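Local coordinates for protein endoglucanase E (Clostridium thermocellum, PDB 2WAO) that probably removes acetyl groups from plant cell-wall polysaccharides through its family 2 carbohydrate esterase domain, whose active-site cleft also binds cellulose chains, at residues A28-S32 with M172-S176; W92-E96 with P149-Y155; P25-W29 with Y198-Y202; G50-F55 with L99-F104. All coordinates share one frame; numbering follows the deposited sequence. Where two conformers were deposited one is given.

Interaction 1: A28-S32 with M172-S176; sequences AWSGS and MIAWS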
loop_
_atom_site.group_PDB
_atom_site.type_symbol
_atom_site.label_atom_id
_atom_site.label_comp_id
_atom_site.label_asym_id
_atom_site.label_seq_id
_atom_site.Cartn_x
_atom_site.Cartn_y
_atom_site.Cartn_z
ATOM N N ALA A 28 8.150 5.037 5.434
ATOM C CA ALA A 28 8.502 3.618 5.356
ATOM C C ALA A 28 7.516 2.845 4.488
ATOM O O ALA A 28 7.908 2.031 3.652
ATOM C CB ALA A 28 8.549 3.012 6.734
ATOM N N TRP A 29 6.230 3.107 4.663
ATOM C CA TRP A 29 5.235 2.231 4.029
ATOM C C TRP A 29 5.234 2.279 2.508
ATOM O O TRP A 29 5.465 3.342 1.892
ATOM C CB TRP A 29 3.841 2.483 4.582
ATOM C CG TRP A 29 3.738 2.228 6.070
ATOM C CD1 TRP A 29 3.695 3.183 7.055
ATOM C CD2 TRP A 29 3.689 0.958 6.740
ATOM N NE1 TRP A 29 3.594 2.577 8.302
ATOM C CE2 TRP A 29 3.593 1.221 8.135
ATOM C CE3 TRP A 29 3.652 -0.388 6.299
ATOM C CZ2 TRP A 29 3.483 0.192 9.092
ATOM C CZ3 TRP A 29 3.546 -1.401 7.242
ATOM C CH2 TRP A 29 3.475 -1.112 8.632
ATOM N N SER A 30 4.944 1.117 1.901
ATOM C CA SER A 30 4.723 1.024 0.448
ATOM C C SER A 30 3.882 2.203 -0.053
ATOM O O SER A 30 2.872 2.573 0.543
ATOM C CB SER A 30 3.904 -0.227 0.098
ATOM O OG SER A 30 4.555 -1.396 0.475
ATOM N N GLY A 31 4.256 2.737 -1.197
ATOM C CA GLY A 31 3.379 3.695 -1.847
ATOM C C GLY A 31 3.441 5.102 -1.228
ATOM O O GLY A 31 2.740 6.009 -1.707
ATOM N N SER A 32 4.242 5.283 -0.168
ATOM C CA SER A 32 4.536 6.663 0.325
ATOM C C SER A 32 4.960 7.479 -0.884
ATOM O O SER A 32 5.791 7.000 -1.694
ATOM C CB SER A 32 5.651 6.690 1.364
ATOM O OG SER A 32 5.294 5.940 2.515
ATOM N N MET A 172 -0.880 2.771 2.315
ATOM C CA MET A 172 -0.765 1.316 2.158
ATOM C C MET A 172 -0.009 0.689 3.328
ATOM O O MET A 172 1.233 0.593 3.324
ATOM C CB MET A 172 -0.138 0.931 0.800
ATOM C CG MET A 172 -0.918 1.420 -0.427
ATOM S SD MET A 172 -0.014 1.306 -2.002
ATOM C CE MET A 172 0.064 -0.474 -2.330
ATOM N N ILE A 173 -0.777 0.243 4.314
ATOM C CA ILE A 173 -0.207 -0.262 5.554
ATOM C C ILE A 173 -0.076 -1.772 5.411
ATOM O O ILE A 173 -0.965 -2.538 5.806
ATOM C CB ILE A 173 -1.016 0.206 6.801
ATOM C CG1 ILE A 173 -1.223 1.742 6.752
ATOM C CG2 ILE A 173 -0.272 -0.231 8.051
ATOM C CD1 ILE A 173 0.097 2.556 6.509
ATOM N N ALA A 174 1.045 -2.189 4.809
ATOM C CA ALA A 174 1.154 -3.586 4.351
ATOM C C ALA A 174 2.574 -4.075 4.574
ATOM O O ALA A 174 3.531 -3.320 4.458
ATOM C CB ALA A 174 0.760 -3.680 2.911
ATOM N N TRP A 175 2.691 -5.353 4.861
ATOM C CA TRP A 175 3.999 -5.951 5.215
ATOM C C TRP A 175 3.989 -7.362 4.674
ATOM O O TRP A 175 3.096 -8.154 5.022
ATOM C CB TRP A 175 4.124 -5.974 6.746
ATOM C CG TRP A 175 5.519 -6.298 7.219
ATOM C CD1 TRP A 175 6.096 -7.537 7.268
ATOM C CD2 TRP A 175 6.474 -5.372 7.752
ATOM N NE1 TRP A 175 7.384 -7.434 7.796
ATOM C CE2 TRP A 175 7.627 -6.117 8.108
ATOM C CE3 TRP A 175 6.472 -3.960 7.951
ATOM C CZ2 TRP A 175 8.796 -5.505 8.642
ATOM C CZ3 TRP A 175 7.625 -3.353 8.491
ATOM C CH2 TRP A 175 8.767 -4.134 8.848
ATOM N N SER A 176 4.948 -7.677 3.801
ATOM C CA SER A 176 4.987 -9.000 3.145
ATOM C C SER A 176 5.093 -10.133 4.171
ATOM O O SER A 176 5.864 -10.034 5.131
ATOM C CB SER A 176 6.121 -9.076 2.135
ATOM O OG SER A 176 5.705 -8.518 0.908
HETATM O O HOH W 1 4.927 -1.513 3.153
HETATM O O HOH W 2 1.409 4.517 2.043
#
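Trp29 of the beta-sandwich domain lies with one indole face on Ile173, near the end of strand 168-174 in the parallel sheet of the SGNH-hydrolase (GDSL) domain, and this pair shows how one large ring can help to join two domains. The Ile173 CD1 methyl sits 3.7 Å from the centroid of the five-membered ring of Trp29 and 11° off its normal, a CH-pi contact, while CG2 of the same isoleucine lies near the six-membered end. With CG of Trp29 beside its own backbone N (chi1 -61°), the indole extends along the strand, and its CZ3 reaches Ala174 O edge-on at 3.4 Å. Beyond it comes Trp175, crossing Trp29 at about a right angle, so that CZ3 of Trp29 meets the edge of the second indole. The Trp29 N-H is donated to Tyr198 O, not to strand 168-174.

Around the ring the backbones are linked by water. One water accepts from Ser30 N and donates to Ala174 O; another joins Ser30 O to Met172 N. Met172 CB lies 3.4 Å from Ser30 O. Residues 29-32 form a type II turn, and Trp29 O receives both Ser32 N at 3.1 Å and Ser32 OG at 2.7 Å.

Interaction 2: W92-E96 with P149-Y155; sequences WKRTE and PKNENSY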
loop_
_atom_site.group_PDB
_atom_site.type_symbol
_atom_site.label_atom_id
_atom_site.label_comp_id
_atom_site.label_asym_id
_atom_site.label_seq_id
_atom_site.Cartn_x
_atom_site.Cartn_y
_atom_site.Cartn_z
ATOM N N TRP A 92 7.441 8.263 -6.044
ATOM C CA TRP A 92 6.707 7.143 -5.434
ATOM C C TRP A 92 7.663 6.082 -4.884
ATOM O O TRP A 92 8.600 5.638 -5.588
ATOM C CB TRP A 92 5.794 6.522 -6.499
ATOM C CG TRP A 92 4.892 5.389 -6.039
ATOM C CD1 TRP A 92 5.239 4.068 -5.827
ATOM C CD2 TRP A 92 3.503 5.500 -5.701
ATOM N NE1 TRP A 92 4.147 3.370 -5.376
ATOM C CE2 TRP A 92 3.065 4.217 -5.316
ATOM C CE3 TRP A 92 2.575 6.565 -5.717
ATOM C CZ2 TRP A 92 1.729 3.953 -4.947
ATOM C CZ3 TRP A 92 1.240 6.297 -5.325
ATOM C CH2 TRP A 92 0.835 4.988 -4.988
ATOM N N LYS A 93 7.461 5.700 -3.625
ATOM C CA LYS A 93 8.262 4.657 -3.016
ATOM C C LYS A 93 7.642 3.306 -3.447
ATOM O O LYS A 93 6.530 2.911 -3.010
ATOM C CB LYS A 93 8.280 4.774 -1.489
ATOM C CG LYS A 93 9.206 3.727 -0.834
ATOM C CD LYS A 93 9.130 3.835 0.727
ATOM C CE LYS A 93 10.278 3.074 1.407
ATOM N NZ LYS A 93 9.948 1.629 1.790
ATOM N N ARG A 94 8.327 2.613 -4.333
ATOM C CA ARG A 94 7.774 1.334 -4.854
ATOM C C ARG A 94 7.748 0.205 -3.841
ATOM O O ARG A 94 6.788 -0.593 -3.805
ATOM C CB ARG A 94 8.598 0.883 -6.050
ATOM C CG ARG A 94 8.457 1.834 -7.199
ATOM C CD ARG A 94 9.590 1.598 -8.248
ATOM N NE ARG A 94 9.780 0.186 -8.713
ATOM C CZ ARG A 94 9.350 -0.323 -9.878
ATOM N NH1 ARG A 94 8.585 0.378 -10.730
ATOM N NH2 ARG A 94 9.651 -1.573 -10.200
ATOM N N THR A 95 8.825 0.130 -3.079
ATOM C CA THR A 95 9.162 -0.983 -2.200
ATOM C C THR A 95 8.588 -0.832 -0.787
ATOM O O THR A 95 8.278 0.271 -0.306
ATOM C CB THR A 95 10.692 -1.122 -2.110
ATOM O OG1 THR A 95 11.255 0.198 -2.075
ATOM C CG2 THR A 95 11.248 -1.866 -3.351
ATOM N N GLU A 96 8.457 -1.950 -0.096
ATOM C CA GLU A 96 7.752 -1.969 1.187
ATOM C C GLU A 96 8.609 -1.543 2.388
ATOM O O GLU A 96 9.843 -1.331 2.289
ATOM C CB GLU A 96 7.166 -3.353 1.420
ATOM C CG GLU A 96 8.272 -4.449 1.486
ATOM C CD GLU A 96 7.662 -5.818 1.654
ATOM O OE1 GLU A 96 7.242 -6.156 2.789
ATOM O OE2 GLU A 96 7.574 -6.542 0.614
ATOM N N PRO A 149 13.673 -6.880 -4.700
ATOM C CA PRO A 149 13.131 -5.503 -4.532
ATOM C C PRO A 149 12.791 -4.814 -5.856
ATOM O O PRO A 149 11.760 -4.122 -5.933
ATOM C CB PRO A 149 14.276 -4.778 -3.846
ATOM C CG PRO A 149 14.898 -5.899 -2.975
ATOM C CD PRO A 149 14.919 -7.076 -3.942
ATOM N N LYS A 150 13.618 -5.022 -6.898
ATOM C CA LYS A 150 13.409 -4.374 -8.182
ATOM C C LYS A 150 12.058 -4.723 -8.789
ATOM O O LYS A 150 11.530 -3.943 -9.574
ATOM C CB LYS A 150 14.517 -4.741 -9.194
ATOM C CG LYS A 150 14.472 -6.205 -9.728
ATOM C CD LYS A 150 15.833 -6.617 -10.339
ATOM C CE LYS A 150 15.755 -7.935 -11.095
ATOM N NZ LYS A 150 15.346 -8.987 -10.174
ATOM N N ASN A 151 11.525 -5.899 -8.447
ATOM C CA ASN A 151 10.262 -6.353 -9.067
ATOM C C ASN A 151 8.975 -6.046 -8.258
ATOM O O ASN A 151 7.857 -6.509 -8.587
ATOM C CB ASN A 151 10.384 -7.850 -9.388
ATOM C CG ASN A 151 11.109 -8.096 -10.723
ATOM O OD1 ASN A 151 11.209 -7.197 -11.567
ATOM N ND2 ASN A 151 11.597 -9.304 -10.905
ATOM N N GLU A 152 9.124 -5.287 -7.173
ATOM C CA GLU A 152 7.971 -4.991 -6.337
ATOM C C GLU A 152 7.499 -3.589 -6.684
ATOM O O GLU A 152 8.064 -2.606 -6.225
ATOM C CB GLU A 152 8.380 -5.054 -4.844
ATOM C CG GLU A 152 7.266 -4.661 -3.839
ATOM C CD GLU A 152 7.707 -4.949 -2.392
ATOM O OE1 GLU A 152 8.656 -4.254 -1.907
ATOM O OE2 GLU A 152 7.100 -5.879 -1.764
ATOM N N ASN A 153 6.461 -3.491 -7.488
ATOM C CA ASN A 153 5.968 -2.199 -7.912
ATOM C C ASN A 153 4.581 -1.860 -7.323
ATOM O O ASN A 153 3.521 -2.092 -7.971
ATOM C CB ASN A 153 5.953 -2.124 -9.452
ATOM C CG ASN A 153 5.457 -0.801 -9.963
ATOM O OD1 ASN A 153 5.219 -0.628 -11.177
ATOM N ND2 ASN A 153 5.370 0.175 -9.079
ATOM N N SER A 154 4.602 -1.230 -6.132
ATOM C CA SER A 154 3.333 -0.827 -5.500
ATOM C C SER A 154 2.518 0.203 -6.298
ATOM O O SER A 154 1.328 0.356 -6.036
ATOM C CB SER A 154 3.520 -0.332 -4.069
ATOM O OG SER A 154 4.357 0.799 -4.101
ATOM N N TYR A 155 3.153 0.902 -7.238
ATOM C CA TYR A 155 2.397 1.849 -8.096
ATOM C C TYR A 155 1.366 1.076 -8.925
ATOM O O TYR A 155 0.329 1.633 -9.291
ATOM C CB TYR A 155 3.335 2.617 -9.054
ATOM C CG TYR A 155 2.663 3.791 -9.782
ATOM C CD1 TYR A 155 2.384 4.980 -9.095
ATOM C CD2 TYR A 155 2.306 3.693 -11.141
ATOM C CE1 TYR A 155 1.803 6.053 -9.740
ATOM C CE2 TYR A 155 1.712 4.764 -11.805
ATOM C CZ TYR A 155 1.484 5.940 -11.095
ATOM O OH TYR A 155 0.908 6.999 -11.728
HETATM O O HOH W 3 10.681 -1.938 -6.951
#
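Ser154 and Arg94 illustrate how one short side chain can tie a strand end to a loop. Ser154 OG stands between its own backbone N and carbonyl carbon (chi1 61°), and from there it donates to Arg94 O at 2.8 Å and accepts from Trp92 NE1 at 2.9 Å, the hydroxyl oxygen lying close to the indole plane. Arg94 O also takes Ser154 N, so two donors from one residue hold this carbonyl. Tyr155, next along, turns its ring edge to the face of Trp92 in a T-shaped stack, planes at 88°, and its CB lies over the five-membered ring.

The Arg94 chain bends before its guanidinium, which lays that group nearly flat on the Asn153 amide, the planes 18° apart. NH2 donates to Lys150 O at 3.1 Å within the guanidinium plane and also forms a salt bridge with Glu139; NE reaches Pro149 O and Glu152 O through a water. Farther on, an extended Glu152 chain crosses that of Glu96. Their OE2 atoms are 2.5 Å apart, so one of the acids probably carries a proton, and Glu96 OE2 is also hydrogen-bonded to Ser176 OG. Glu152 OE1 accepts Glu96 N from above the carboxylate plane.

The contact joins the end of strand 85-93 of the beta-sandwich domain, paired with strand 52-59, to the hydrolase-domain loop leading into helix 158-165, with helix 131-134 against both glutamates.

Interaction 3: P25-W29 with Y198-Y202; sequences PKCAW and YTLPY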
loop_
_atom_site.group_PDB
_atom_site.type_symbol
_atom_site.label_atom_id
_atom_site.label_comp_id
_atom_site.label_asym_id
_atom_site.label_seq_id
_atom_site.Cartn_x
_atom_site.Cartn_y
_atom_site.Cartn_z
ATOM N N PRO A 25 11.657 14.853 5.940
ATOM C CA PRO A 25 10.603 13.915 6.329
ATOM C C PRO A 25 11.038 12.499 6.041
ATOM O O PRO A 25 11.803 12.275 5.088
ATOM C CB PRO A 25 9.428 14.288 5.433
ATOM C CG PRO A 25 9.722 15.647 4.943
ATOM C CD PRO A 25 11.211 15.747 4.859
ATOM N N LYS A 26 10.595 11.581 6.902
ATOM C CA LYS A 26 10.921 10.177 6.825
ATOM C C LYS A 26 9.656 9.380 6.628
ATOM O O LYS A 26 8.594 9.760 7.128
ATOM C CB LYS A 26 11.558 9.710 8.125
ATOM C CG LYS A 26 12.915 10.332 8.435
ATOM C CD LYS A 26 13.539 9.543 9.560
ATOM C CE LYS A 26 14.131 10.506 10.527
ATOM N NZ LYS A 26 14.848 9.806 11.629
ATOM N N CYS A 27 9.770 8.280 5.877
ATOM C CA CYS A 27 8.608 7.416 5.607
ATOM C C CYS A 27 9.094 5.979 5.403
ATOM O O CYS A 27 10.310 5.737 5.248
ATOM C CB CYS A 27 7.800 7.873 4.403
ATOM S SG CYS A 27 8.679 7.604 2.891
ATOM N N ALA A 28 8.150 5.037 5.434
ATOM C CA ALA A 28 8.502 3.618 5.356
ATOM C C ALA A 28 7.516 2.845 4.488
ATOM O O ALA A 28 7.908 2.031 3.652
ATOM C CB ALA A 28 8.549 3.012 6.734
ATOM N N TRP A 29 6.230 3.107 4.663
ATOM C CA TRP A 29 5.235 2.231 4.029
ATOM C C TRP A 29 5.234 2.279 2.508
ATOM O O TRP A 29 5.465 3.342 1.892
ATOM C CB TRP A 29 3.841 2.483 4.582
ATOM C CG TRP A 29 3.738 2.228 6.070
ATOM C CD1 TRP A 29 3.695 3.183 7.055
ATOM C CD2 TRP A 29 3.689 0.958 6.740
ATOM N NE1 TRP A 29 3.594 2.577 8.302
ATOM C CE2 TRP A 29 3.593 1.221 8.135
ATOM C CE3 TRP A 29 3.652 -0.388 6.299
ATOM C CZ2 TRP A 29 3.483 0.192 9.092
ATOM C CZ3 TRP A 29 3.546 -1.401 7.242
ATOM C CH2 TRP A 29 3.475 -1.112 8.632
ATOM N N TYR A 198 2.144 2.150 13.687
ATOM C CA TYR A 198 3.418 2.859 13.444
ATOM C C TYR A 198 3.559 3.653 12.135
ATOM O O TYR A 198 3.064 3.256 11.072
ATOM C CB TYR A 198 4.633 1.924 13.667
ATOM C CG TYR A 198 4.704 1.496 15.109
ATOM C CD1 TYR A 198 5.227 2.354 16.088
ATOM C CD2 TYR A 198 4.183 0.263 15.515
ATOM C CE1 TYR A 198 5.241 1.988 17.428
ATOM C CE2 TYR A 198 4.205 -0.128 16.836
ATOM C CZ TYR A 198 4.736 0.753 17.798
ATOM O OH TYR A 198 4.765 0.417 19.131
ATOM N N THR A 199 4.201 4.802 12.262
ATOM C CA THR A 199 4.697 5.557 11.100
ATOM C C THR A 199 5.921 4.837 10.561
ATOM O O THR A 199 6.006 4.559 9.366
ATOM C CB THR A 199 5.099 6.994 11.492
ATOM O OG1 THR A 199 3.959 7.632 12.071
ATOM C CG2 THR A 199 5.547 7.771 10.267
ATOM N N LEU A 200 6.875 4.571 11.457
ATOM C CA LEU A 200 8.107 3.886 11.088
ATOM C C LEU A 200 8.173 2.642 11.961
ATOM O O LEU A 200 8.558 2.711 13.127
ATOM C CB LEU A 200 9.330 4.789 11.280
ATOM C CG LEU A 200 9.260 6.221 10.714
ATOM C CD1 LEU A 200 10.466 7.022 11.217
ATOM C CD2 LEU A 200 9.168 6.204 9.190
ATOM N N PRO A 201 7.700 1.508 11.410
ATOM C CA PRO A 201 7.517 0.309 12.217
ATOM C C PRO A 201 8.809 -0.259 12.798
ATOM O O PRO A 201 8.768 -0.925 13.834
ATOM C CB PRO A 201 6.826 -0.684 11.246
ATOM C CG PRO A 201 6.975 -0.133 9.884
ATOM C CD PRO A 201 7.220 1.347 10.012
ATOM N N TYR A 202 9.957 -0.007 12.171
ATOM C CA TYR A 202 11.220 -0.575 12.694
ATOM C C TYR A 202 11.741 0.198 13.890
ATOM O O TYR A 202 12.465 -0.345 14.721
ATOM C CB TYR A 202 12.334 -0.536 11.640
ATOM C CG TYR A 202 12.365 -1.707 10.699
ATOM C CD1 TYR A 202 12.082 -2.989 11.145
ATOM C CD2 TYR A 202 12.716 -1.535 9.362
ATOM C CE1 TYR A 202 12.110 -4.091 10.277
ATOM C CE2 TYR A 202 12.760 -2.633 8.482
ATOM C CZ TYR A 202 12.459 -3.906 8.971
ATOM O OH TYR A 202 12.474 -4.984 8.121
HETATM O O HOH W 4 5.664 5.502 6.590
#
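Trp29 and Tyr198 supply the direct hydrogen bond of this contact, which fastens the loop that follows sandwich strand 26-27 to a loop of the hydrolase domain and serves as an example of an indole working through its edge and its face at once. Trp29 NE1 donates to Tyr198 O at 2.9 Å, with an N-H...O angle of 155°. The acceptor lies in the ring plane, whereas the nitrogen is tilted 28° from the plane of the carbonyl. Arg16 NH1 is a second donor to Tyr198 O. A further polar link is made by water, which accepts from Ala28 N at 2.8 Å and donates to Thr199 O at 3.0 Å.

The CH-pi contact comes from Pro201, whose CG lies over the six-membered ring of Trp29, 4.0 Å from its centroid and displaced toward the rim above CZ2.

Apolar packing completes the interface. The Ala28 methyl points at the loop and meets Pro201 CD at 3.9 Å and Leu200 CD2 at 4.1 Å. Leu200 has CG beside its backbone N (chi1 -48°), which carries CD2 across to the Cys27 backbone and brings CD1 up to CB of Lys26.

The in-plane N-H bond, with Pro201 on one face and Ile173 on the other, probably fixes the rotation of the indole, while Arg16 would probably add to the polarisation of the carbonyl that receives it.

Interaction 4: G50-F55 with L99-F104; sequences GGENWF and LGEVQF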
loop_
_atom_site.group_PDB
_atom_site.type_symbol
_atom_site.label_atom_id
_atom_site.label_comp_id
_atom_site.label_asym_id
_atom_site.label_seq_id
_atom_site.Cartn_x
_atom_site.Cartn_y
_atom_site.Cartn_z
ATOM N N GLY A 50 17.565 3.273 4.031
ATOM C CA GLY A 50 18.147 2.281 4.938
ATOM C C GLY A 50 18.456 0.940 4.279
ATOM O O GLY A 50 19.352 0.215 4.727
ATOM N N GLY A 51 17.743 0.610 3.211
ATOM C CA GLY A 51 17.938 -0.673 2.516
ATOM C C GLY A 51 17.833 -0.476 1.020
ATOM O O GLY A 51 18.081 0.626 0.522
ATOM N N GLU A 52 17.483 -1.545 0.281
ATOM C CA GLU A 52 17.348 -1.437 -1.169
ATOM C C GLU A 52 15.927 -0.982 -1.504
ATOM O O GLU A 52 15.023 -1.803 -1.648
ATOM C CB GLU A 52 17.672 -2.756 -1.906
ATOM C CG GLU A 52 17.644 -2.552 -3.413
ATOM C CD GLU A 52 17.867 -3.805 -4.205
ATOM O OE1 GLU A 52 18.283 -4.808 -3.581
ATOM O OE2 GLU A 52 17.610 -3.774 -5.445
ATOM N N ASN A 53 15.724 0.317 -1.540
ATOM C CA ASN A 53 14.426 0.853 -1.919
ATOM C C ASN A 53 14.442 1.323 -3.362
ATOM O O ASN A 53 15.447 1.873 -3.863
ATOM C CB ASN A 53 14.025 2.020 -0.990
ATOM C CG ASN A 53 13.487 1.525 0.349
ATOM O OD1 ASN A 53 14.082 1.758 1.407
ATOM N ND2 ASN A 53 12.363 0.830 0.303
ATOM N N TRP A 54 13.297 1.171 -4.008
ATOM C CA TRP A 54 13.139 1.565 -5.385
ATOM C C TRP A 54 12.072 2.632 -5.443
ATOM O O TRP A 54 11.096 2.561 -4.682
ATOM C CB TRP A 54 12.671 0.359 -6.232
ATOM C CG TRP A 54 13.854 -0.571 -6.596
ATOM C CD1 TRP A 54 14.528 -1.433 -5.761
ATOM C CD2 TRP A 54 14.552 -0.582 -7.846
ATOM N NE1 TRP A 54 15.581 -2.047 -6.458
ATOM C CE2 TRP A 54 15.620 -1.527 -7.729
ATOM C CE3 TRP A 54 14.370 0.107 -9.065
ATOM C CZ2 TRP A 54 16.500 -1.816 -8.799
ATOM C CZ3 TRP A 54 15.256 -0.180 -10.133
ATOM C CH2 TRP A 54 16.309 -1.134 -9.972
ATOM N N PHE A 55 12.250 3.533 -6.400
ATOM C CA PHE A 55 11.373 4.691 -6.640
ATOM C C PHE A 55 10.999 4.845 -8.098
ATOM O O PHE A 55 11.720 4.393 -8.996
ATOM C CB PHE A 55 12.026 5.987 -6.175
ATOM C CG PHE A 55 12.521 5.930 -4.758
ATOM C CD1 PHE A 55 11.718 6.349 -3.703
ATOM C CD2 PHE A 55 13.763 5.348 -4.488
ATOM C CE1 PHE A 55 12.165 6.232 -2.350
ATOM C CE2 PHE A 55 14.226 5.239 -3.153
ATOM C CZ PHE A 55 13.419 5.689 -2.097
ATOM N N LEU A 99 11.971 -3.054 3.611
ATOM C CA LEU A 99 13.229 -2.764 2.907
ATOM C C LEU A 99 13.913 -1.452 3.375
ATOM O O LEU A 99 14.967 -1.070 2.853
ATOM C CB LEU A 99 13.031 -2.743 1.396
ATOM C CG LEU A 99 12.738 -4.112 0.821
ATOM C CD1 LEU A 99 12.088 -4.014 -0.551
ATOM C CD2 LEU A 99 14.031 -5.007 0.781
ATOM N N GLY A 100 13.307 -0.761 4.330
ATOM C CA GLY A 100 14.034 0.284 5.034
ATOM C C GLY A 100 13.323 1.609 4.988
ATOM O O GLY A 100 12.552 1.878 4.078
ATOM N N GLU A 101 13.611 2.456 5.969
ATOM C CA GLU A 101 13.068 3.824 5.995
ATOM C C GLU A 101 13.777 4.684 4.986
ATOM O O GLU A 101 14.947 4.447 4.658
ATOM C CB GLU A 101 13.238 4.459 7.390
ATOM C CG GLU A 101 12.540 3.642 8.447
ATOM C CD GLU A 101 12.974 3.999 9.867
ATOM O OE1 GLU A 101 13.690 5.033 10.025
ATOM O OE2 GLU A 101 12.608 3.232 10.807
ATOM N N VAL A 102 13.072 5.694 4.504
ATOM C CA VAL A 102 13.600 6.593 3.497
ATOM C C VAL A 102 13.395 8.017 4.023
ATOM O O VAL A 102 12.334 8.332 4.574
ATOM C CB VAL A 102 12.783 6.403 2.212
ATOM C CG1 VAL A 102 12.952 7.594 1.176
ATOM C CG2 VAL A 102 13.152 5.052 1.602
ATOM N N GLN A 103 14.396 8.851 3.817
ATOM C CA GLN A 103 14.304 10.257 4.220
ATOM C C GLN A 103 14.509 11.098 2.965
ATOM O O GLN A 103 15.448 10.846 2.180
ATOM C CB GLN A 103 15.363 10.537 5.289
ATOM C CG GLN A 103 15.330 11.973 5.847
ATOM C CD GLN A 103 16.255 12.186 7.032
ATOM O OE1 GLN A 103 17.328 11.547 7.139
ATOM N NE2 GLN A 103 15.836 13.063 7.960
ATOM N N PHE A 104 13.620 12.075 2.769
ATOM C CA PHE A 104 13.722 12.992 1.656
ATOM C C PHE A 104 14.465 14.197 2.151
ATOM O O PHE A 104 14.031 14.867 3.103
ATOM C CB PHE A 104 12.340 13.333 1.043
ATOM C CG PHE A 104 11.681 12.134 0.456
ATOM C CD1 PHE A 104 12.088 11.645 -0.770
ATOM C CD2 PHE A 104 10.723 11.437 1.184
ATOM C CE1 PHE A 104 11.517 10.485 -1.299
ATOM C CE2 PHE A 104 10.142 10.270 0.680
ATOM C CZ PHE A 104 10.541 9.798 -0.573
#
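Gly50 and Glu101 make the hydrogen bond across this contact inside the beta-sandwich domain, where the turn leading into strand 52-59 of one sheet meets the approach to strand 102-108 of the other. The case shows how backbone and side chains together join the two sheets of a sandwich. Gly50 N donates to Glu101 O at 2.9 Å. Next to it, Gly51 CA comes within 3.0 Å of Leu99 O in a CA-H...O contact, and Gly100 faces the Gly50-Gly51 peptide. Leu99 lies against Glu52 O through CB and CD1.

Inward, the side chains meet between the two sheets. Val102 places CG1 anti to its backbone N (chi1 163°), and both methyls reach CZ of Phe55: CG2 touches it at 3.8 Å near the ring plane, and CG1 is equally close to the same atom. CG2 also packs against the end of the Asn53 side chain. CG1 also lies over a face of Phe104, offset toward its rim, so the methyl fits into the corner where the two phenyl rings meet. Phe55 CE1 reaches Phe104 CZ at 4.3 Å.

In the next shell, Ile47 packs on Phe55, Val102 and Phe104, and Leu91 on both rings. Glu52 itself turns outward, its OE2 accepting Trp54 NE1 at 2.9 Å, within the indole plane.

Overall arrangement
Interactions 1, 2 and 3 join the sandwich domain to the hydrolase domain, whereas interaction 4 lies within the sandwich. Interactions 1 and 3 share Ala28 and Trp29, their centres about 9 Å apart. Lys93 of interaction 2 ties in through NZ, 2.8 Å from Ala28 O. Interaction 4 meets interaction 3 by sheet pairing, Val102 N to Cys27 O at 2.9 Å, and meets interaction 2 where Arg94 N reaches Trp54 O at 2.8 Å. The route to the glycan pocket runs through interactions 1 and 2: Ser176, which touches a bound glucose unit, has its OG 2.7 Å from Glu96 OE2, so the domain interface reaches the ligand site through this bond.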